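Local coordinates for protein guanine deaminase (Escherichia coli, PDB 6OHB) that catalyses the zinc-dependent hydrolytic deamination of guanine to xanthine and ammonia, a step of purine degradation, at residues F78-M90 and G323-L337. Sequence-based numbering, arbitrary orientation.
Sequences FVDTHIHYPQSEM and GMGTDIGAGTTFNML. With ZN (zinc ion), chain E.
His82 and His84 meet Asp327 at the catalytic zinc, which His82 NE2 binds at 2.0 Å and His84 NE2 at 1.9 Å. Both carboxylate oxygens of Asp327 reach the metal, and His237 completes the site; this is the HxH motif and the aspartate just past the last barrel strand that mark the amidohydrolase superfamily. The Asp327 carboxylate is turned 66° from the ring of His82, whose ND1 is hydrogen-bonded to His235. A water lies 2.7 Å from Gln87 OE1 and accepts from the backbone N of Ala330, while Glu110 accepts a hydrogen bond from Gln87 NE2.

Beyond the first shell, Asp327 N donates to His82 O at 3.1 Å. Asp80, its CG anti to the backbone N (chi1 -165°), crosses Thr326 at about a right angle and grips it twice: OD1 receives the Thr326 N and OD2, through its syn lone pair, the hydroxyl. With an alanine here, both Thr326 donors would probably lose their acceptors and the backbone leading into Asp327 would be less firmly fixed. Alongside, Ile83 CG1 presses on Ile328 CB at 3.5 Å, and Ile328 CG1 sits over the Phe334 ring centre.

Thr81 N to Met324 O (2.8 Å, 176°) ties strand 73-84 to strand 321-324, first and last of the barrel, with helices 116-132 and 336-349 packed outside.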
loop_
_atom_site.group_PDB
_atom_site.type_symbol
_atom_site.label_atom_id
_atom_site.label_comp_id
_atom_site.label_asym_id
_atom_site.label_seq_id
_atom_site.Cartn_x
_atom_site.Cartn_y
_atom_site.Cartn_z
ATOM N N PHE A 78 -2.513 -17.369 7.598
ATOM C CA PHE A 78 -3.456 -16.260 7.557
ATOM C C PHE A 78 -4.829 -16.711 7.067
ATOM O O PHE A 78 -4.959 -17.635 6.250
ATOM C CB PHE A 78 -2.921 -15.131 6.674
ATOM C CG PHE A 78 -1.600 -14.587 7.136
ATOM C CD1 PHE A 78 -1.399 -14.269 8.471
ATOM C CD2 PHE A 78 -0.555 -14.414 6.244
ATOM C CE1 PHE A 78 -0.185 -13.779 8.907
ATOM C CE2 PHE A 78 0.666 -13.924 6.676
ATOM C CZ PHE A 78 0.849 -13.605 8.011
ATOM N N VAL A 79 -5.852 -16.000 7.546
ATOM C CA VAL A 79 -7.254 -16.310 7.296
ATOM C C VAL A 79 -7.866 -15.125 6.555
ATOM O O VAL A 79 -8.010 -14.032 7.122
ATOM C CB VAL A 79 -8.014 -16.594 8.597
ATOM C CG1 VAL A 79 -9.472 -16.910 8.296
ATOM C CG2 VAL A 79 -7.347 -17.742 9.364
ATOM N N ASP A 80 -8.249 -15.352 5.297
ATOM C CA ASP A 80 -8.812 -14.331 4.418
ATOM C C ASP A 80 -10.323 -14.537 4.348
ATOM O O ASP A 80 -10.793 -15.489 3.716
ATOM C CB ASP A 80 -8.179 -14.440 3.031
ATOM C CG ASP A 80 -8.420 -13.211 2.170
ATOM O OD1 ASP A 80 -9.435 -12.506 2.376
ATOM O OD2 ASP A 80 -7.585 -12.960 1.275
ATOM N N THR A 81 -11.088 -13.625 4.948
ATOM C CA THR A 81 -12.512 -13.872 5.154
ATOM C C THR A 81 -13.422 -13.364 4.034
ATOM O O THR A 81 -14.642 -13.530 4.146
ATOM C CB THR A 81 -12.972 -13.267 6.486
ATOM O OG1 THR A 81 -12.766 -11.848 6.479
ATOM C CG2 THR A 81 -12.216 -13.898 7.656
ATOM N N HIS A 82 -12.885 -12.787 2.958
ATOM C CA HIS A 82 -13.712 -12.440 1.795
ATOM C C HIS A 82 -12.798 -12.220 0.597
ATOM O O HIS A 82 -12.019 -11.262 0.581
ATOM C CB HIS A 82 -14.574 -11.204 2.061
ATOM C CG HIS A 82 -15.420 -10.793 0.893
ATOM N ND1 HIS A 82 -16.524 -11.508 0.481
ATOM C CD2 HIS A 82 -15.316 -9.743 0.043
ATOM C CE1 HIS A 82 -17.068 -10.914 -0.566
ATOM N NE2 HIS A 82 -16.355 -9.840 -0.852
ATOM N N ILE A 83 -12.901 -13.094 -0.397
ATOM C CA ILE A 83 -12.098 -12.984 -1.608
ATOM C C ILE A 83 -12.886 -13.613 -2.751
ATOM O O ILE A 83 -13.601 -14.600 -2.557
ATOM C CB ILE A 83 -10.706 -13.629 -1.406
ATOM C CG1 ILE A 83 -9.843 -13.477 -2.660
ATOM C CG2 ILE A 83 -10.829 -15.089 -0.967
ATOM C CD1 ILE A 83 -8.394 -13.881 -2.454
ATOM N N HIS A 84 -12.785 -13.011 -3.936
ATOM C CA HIS A 84 -13.497 -13.462 -5.131
ATOM C C HIS A 84 -12.515 -14.236 -6.020
ATOM O O HIS A 84 -11.560 -13.657 -6.547
ATOM C CB HIS A 84 -14.116 -12.273 -5.880
ATOM C CG HIS A 84 -15.185 -11.526 -5.124
ATOM N ND1 HIS A 84 -16.529 -11.643 -5.420
ATOM C CD2 HIS A 84 -15.105 -10.597 -4.142
ATOM C CE1 HIS A 84 -17.229 -10.850 -4.629
ATOM N NE2 HIS A 84 -16.390 -10.213 -3.839
ATOM N N TYR A 85 -12.737 -15.549 -6.161
ATOM C CA TYR A 85 -11.892 -16.381 -7.022
ATOM C C TYR A 85 -11.838 -15.932 -8.484
ATOM O O TYR A 85 -10.726 -15.830 -9.032
ATOM C CB TYR A 85 -12.341 -17.846 -6.881
ATOM C CG TYR A 85 -12.297 -18.714 -8.129
ATOM C CD1 TYR A 85 -11.095 -19.001 -8.775
ATOM C CD2 TYR A 85 -13.463 -19.280 -8.641
ATOM C CE1 TYR A 85 -11.060 -19.801 -9.905
ATOM C CE2 TYR A 85 -13.436 -20.087 -9.770
ATOM C CZ TYR A 85 -12.235 -20.343 -10.397
ATOM O OH TYR A 85 -12.210 -21.143 -11.521
ATOM N N PRO A 86 -12.966 -15.677 -9.186
ATOM C CA PRO A 86 -12.875 -15.408 -10.631
ATOM C C PRO A 86 -12.635 -13.947 -10.986
ATOM O O PRO A 86 -13.291 -13.416 -11.888
ATOM C CB PRO A 86 -14.238 -15.879 -11.146
ATOM C CG PRO A 86 -15.166 -15.532 -10.032
ATOM C CD PRO A 86 -14.375 -15.741 -8.746
ATOM N N GLN A 87 -11.712 -13.276 -10.292
ATOM C CA GLN A 87 -11.519 -11.846 -10.509
ATOM C C GLN A 87 -10.060 -11.411 -10.454
ATOM O O GLN A 87 -9.795 -10.202 -10.406
ATOM C CB GLN A 87 -12.322 -11.044 -9.480
ATOM C CG GLN A 87 -13.825 -11.067 -9.700
ATOM C CD GLN A 87 -14.567 -10.247 -8.670
ATOM O OE1 GLN A 87 -13.955 -9.522 -7.883
ATOM N NE2 GLN A 87 -15.891 -10.345 -8.674
ATOM N N SER A 88 -9.107 -12.349 -10.464
ATOM C CA SER A 88 -7.705 -11.982 -10.293
ATOM C C SER A 88 -7.215 -11.064 -11.410
ATOM O O SER A 88 -6.410 -10.158 -11.166
ATOM C CB SER A 88 -6.843 -13.244 -10.223
ATOM O OG SER A 88 -7.216 -14.064 -9.128
ATOM N N GLU A 89 -7.699 -11.267 -12.634
ATOM C CA GLU A 89 -7.212 -10.528 -13.793
ATOM C C GLU A 89 -7.896 -9.180 -13.991
ATOM O O GLU A 89 -7.495 -8.429 -14.887
ATOM C CB GLU A 89 -7.373 -11.377 -15.062
ATOM C CG GLU A 89 -8.815 -11.631 -15.473
ATOM C CD GLU A 89 -9.371 -12.932 -14.915
ATOM O OE1 GLU A 89 -9.115 -13.240 -13.729
ATOM O OE2 GLU A 89 -10.065 -13.650 -15.668
ATOM N N MET A 90 -8.891 -8.849 -13.172
ATOM C CA MET A 90 -9.706 -7.661 -13.403
ATOM C C MET A 90 -8.868 -6.388 -13.358
ATOM O O MET A 90 -8.201 -6.101 -12.360
ATOM C CB MET A 90 -10.827 -7.592 -12.367
ATOM C CG MET A 90 -12.113 -6.981 -12.895
ATOM S SD MET A 90 -13.204 -6.389 -11.588
ATOM C CE MET A 90 -13.050 -7.701 -10.405
ATOM N N GLY A 323 -13.334 -10.287 10.829
ATOM C CA GLY A 323 -12.150 -10.808 10.184
ATOM C C GLY A 323 -11.754 -9.917 9.012
ATOM O O GLY A 323 -12.495 -9.010 8.611
ATOM N N MET A 324 -10.563 -10.170 8.475
ATOM C CA MET A 324 -10.013 -9.381 7.378
ATOM C C MET A 324 -10.216 -10.085 6.038
ATOM O O MET A 324 -9.987 -11.289 5.921
ATOM C CB MET A 324 -8.519 -9.119 7.589
ATOM C CG MET A 324 -8.156 -8.442 8.905
ATOM S SD MET A 324 -8.903 -6.819 9.128
ATOM C CE MET A 324 -8.331 -5.975 7.649
ATOM N N GLY A 325 -10.638 -9.324 5.032
ATOM C CA GLY A 325 -10.761 -9.834 3.680
ATOM C C GLY A 325 -10.054 -8.918 2.701
ATOM O O GLY A 325 -9.898 -7.722 2.937
ATOM N N THR A 326 -9.581 -9.508 1.607
ATOM C CA THR A 326 -8.914 -8.742 0.554
ATOM C C THR A 326 -9.831 -8.127 -0.521
ATOM O O THR A 326 -9.411 -7.138 -1.143
ATOM C CB THR A 326 -7.849 -9.606 -0.139
ATOM O OG1 THR A 326 -8.452 -10.785 -0.682
ATOM C CG2 THR A 326 -6.749 -9.999 0.833
ATOM N N ASP A 327 -11.069 -8.625 -0.696
ATOM C CA ASP A 327 -11.917 -8.430 -1.897
ATOM C C ASP A 327 -11.060 -8.401 -3.147
ATOM O O ASP A 327 -11.144 -7.478 -3.954
ATOM C CB ASP A 327 -12.888 -7.222 -1.840
ATOM C CG ASP A 327 -14.326 -7.636 -2.344
ATOM O OD1 ASP A 327 -14.441 -8.690 -2.903
ATOM O OD2 ASP A 327 -15.390 -7.035 -2.290
ATOM N N ILE A 328 -10.201 -9.421 -3.281
ATOM C CA ILE A 328 -9.432 -9.545 -4.513
ATOM C C ILE A 328 -10.401 -9.497 -5.676
ATOM O O ILE A 328 -11.513 -10.025 -5.593
ATOM C CB ILE A 328 -8.559 -10.814 -4.512
ATOM C CG1 ILE A 328 -7.205 -10.509 -3.883
ATOM C CG2 ILE A 328 -8.375 -11.377 -5.915
ATOM C CD1 ILE A 328 -6.348 -9.629 -4.793
ATOM N N GLY A 329 -9.978 -8.847 -6.758
ATOM C CA GLY A 329 -10.881 -8.269 -7.728
ATOM C C GLY A 329 -10.823 -6.760 -7.575
ATOM O O GLY A 329 -10.021 -6.091 -8.236
ATOM N N ALA A 330 -11.665 -6.213 -6.690
ATOM C CA ALA A 330 -11.612 -4.783 -6.403
ATOM C C ALA A 330 -10.357 -4.446 -5.615
ATOM O O ALA A 330 -9.742 -3.395 -5.829
ATOM C CB ALA A 330 -12.865 -4.338 -5.648
ATOM N N GLY A 331 -9.974 -5.315 -4.682
ATOM C CA GLY A 331 -8.679 -5.185 -4.056
ATOM C C GLY A 331 -7.566 -5.595 -5.001
ATOM O O GLY A 331 -7.768 -6.322 -5.977
ATOM N N THR A 332 -6.364 -5.103 -4.711
ATOM C CA THR A 332 -5.228 -5.278 -5.603
ATOM C C THR A 332 -4.187 -6.262 -5.085
ATOM O O THR A 332 -3.201 -6.514 -5.784
ATOM C CB THR A 332 -4.567 -3.925 -5.905
ATOM O OG1 THR A 332 -4.382 -3.184 -4.694
ATOM C CG2 THR A 332 -5.428 -3.115 -6.873
ATOM N N THR A 333 -4.329 -6.780 -3.867
ATOM C CA THR A 333 -3.305 -7.669 -3.337
ATOM C C THR A 333 -3.930 -8.870 -2.635
ATOM O O THR A 333 -4.988 -8.754 -2.011
ATOM C CB THR A 333 -2.362 -6.913 -2.389
ATOM O OG1 THR A 333 -1.291 -7.775 -1.996
ATOM C CG2 THR A 333 -3.105 -6.414 -1.152
ATOM N N PHE A 334 -3.278 -10.032 -2.767
ATOM C CA PHE A 334 -3.613 -11.221 -1.988
ATOM C C PHE A 334 -3.006 -11.199 -0.592
ATOM O O PHE A 334 -3.289 -12.103 0.202
ATOM C CB PHE A 334 -3.114 -12.499 -2.675
ATOM C CG PHE A 334 -3.953 -12.958 -3.837
ATOM C CD1 PHE A 334 -3.774 -12.411 -5.101
ATOM C CD2 PHE A 334 -4.888 -13.967 -3.675
ATOM C CE1 PHE A 334 -4.530 -12.851 -6.176
ATOM C CE2 PHE A 334 -5.649 -14.407 -4.744
ATOM C CZ PHE A 334 -5.470 -13.850 -5.994
ATOM N N ASN A 335 -2.169 -10.212 -0.286
ATOM C CA ASN A 335 -1.299 -10.263 0.881
ATOM C C ASN A 335 -1.991 -9.692 2.110
ATOM O O ASN A 335 -2.480 -8.556 2.089
ATOM C CB ASN A 335 0.001 -9.507 0.612
ATOM C CG ASN A 335 1.056 -9.778 1.668
ATOM O OD1 ASN A 335 1.137 -9.073 2.678
ATOM N ND2 ASN A 335 1.864 -10.813 1.448
ATOM N N MET A 336 -2.002 -10.485 3.186
ATOM C CA MET A 336 -2.663 -10.082 4.423
ATOM C C MET A 336 -1.915 -8.951 5.124
ATOM O O MET A 336 -2.539 -8.079 5.740
ATOM C CB MET A 336 -2.795 -11.292 5.353
ATOM C CG MET A 336 -3.564 -11.046 6.652
ATOM S SD MET A 336 -5.293 -10.564 6.446
ATOM C CE MET A 336 -5.802 -11.599 5.074
ATOM N N LEU A 337 -0.581 -8.949 5.053
ATOM C CA LEU A 337 0.180 -7.877 5.692
ATOM C C LEU A 337 -0.201 -6.524 5.106
ATOM O O LEU A 337 -0.432 -5.553 5.841
ATOM C CB LEU A 337 1.684 -8.134 5.562
ATOM C CG LEU A 337 2.214 -9.453 6.137
ATOM C CD1 LEU A 337 3.690 -9.626 5.805
ATOM C CD2 LEU A 337 1.988 -9.521 7.638
HETATM ZN ZN ZN E . -16.586 -8.817 -2.565
HETATM O O HOH W 1 -8.967 -12.394 9.125
HETATM O O HOH W 2 -14.151 -8.035 -5.633
#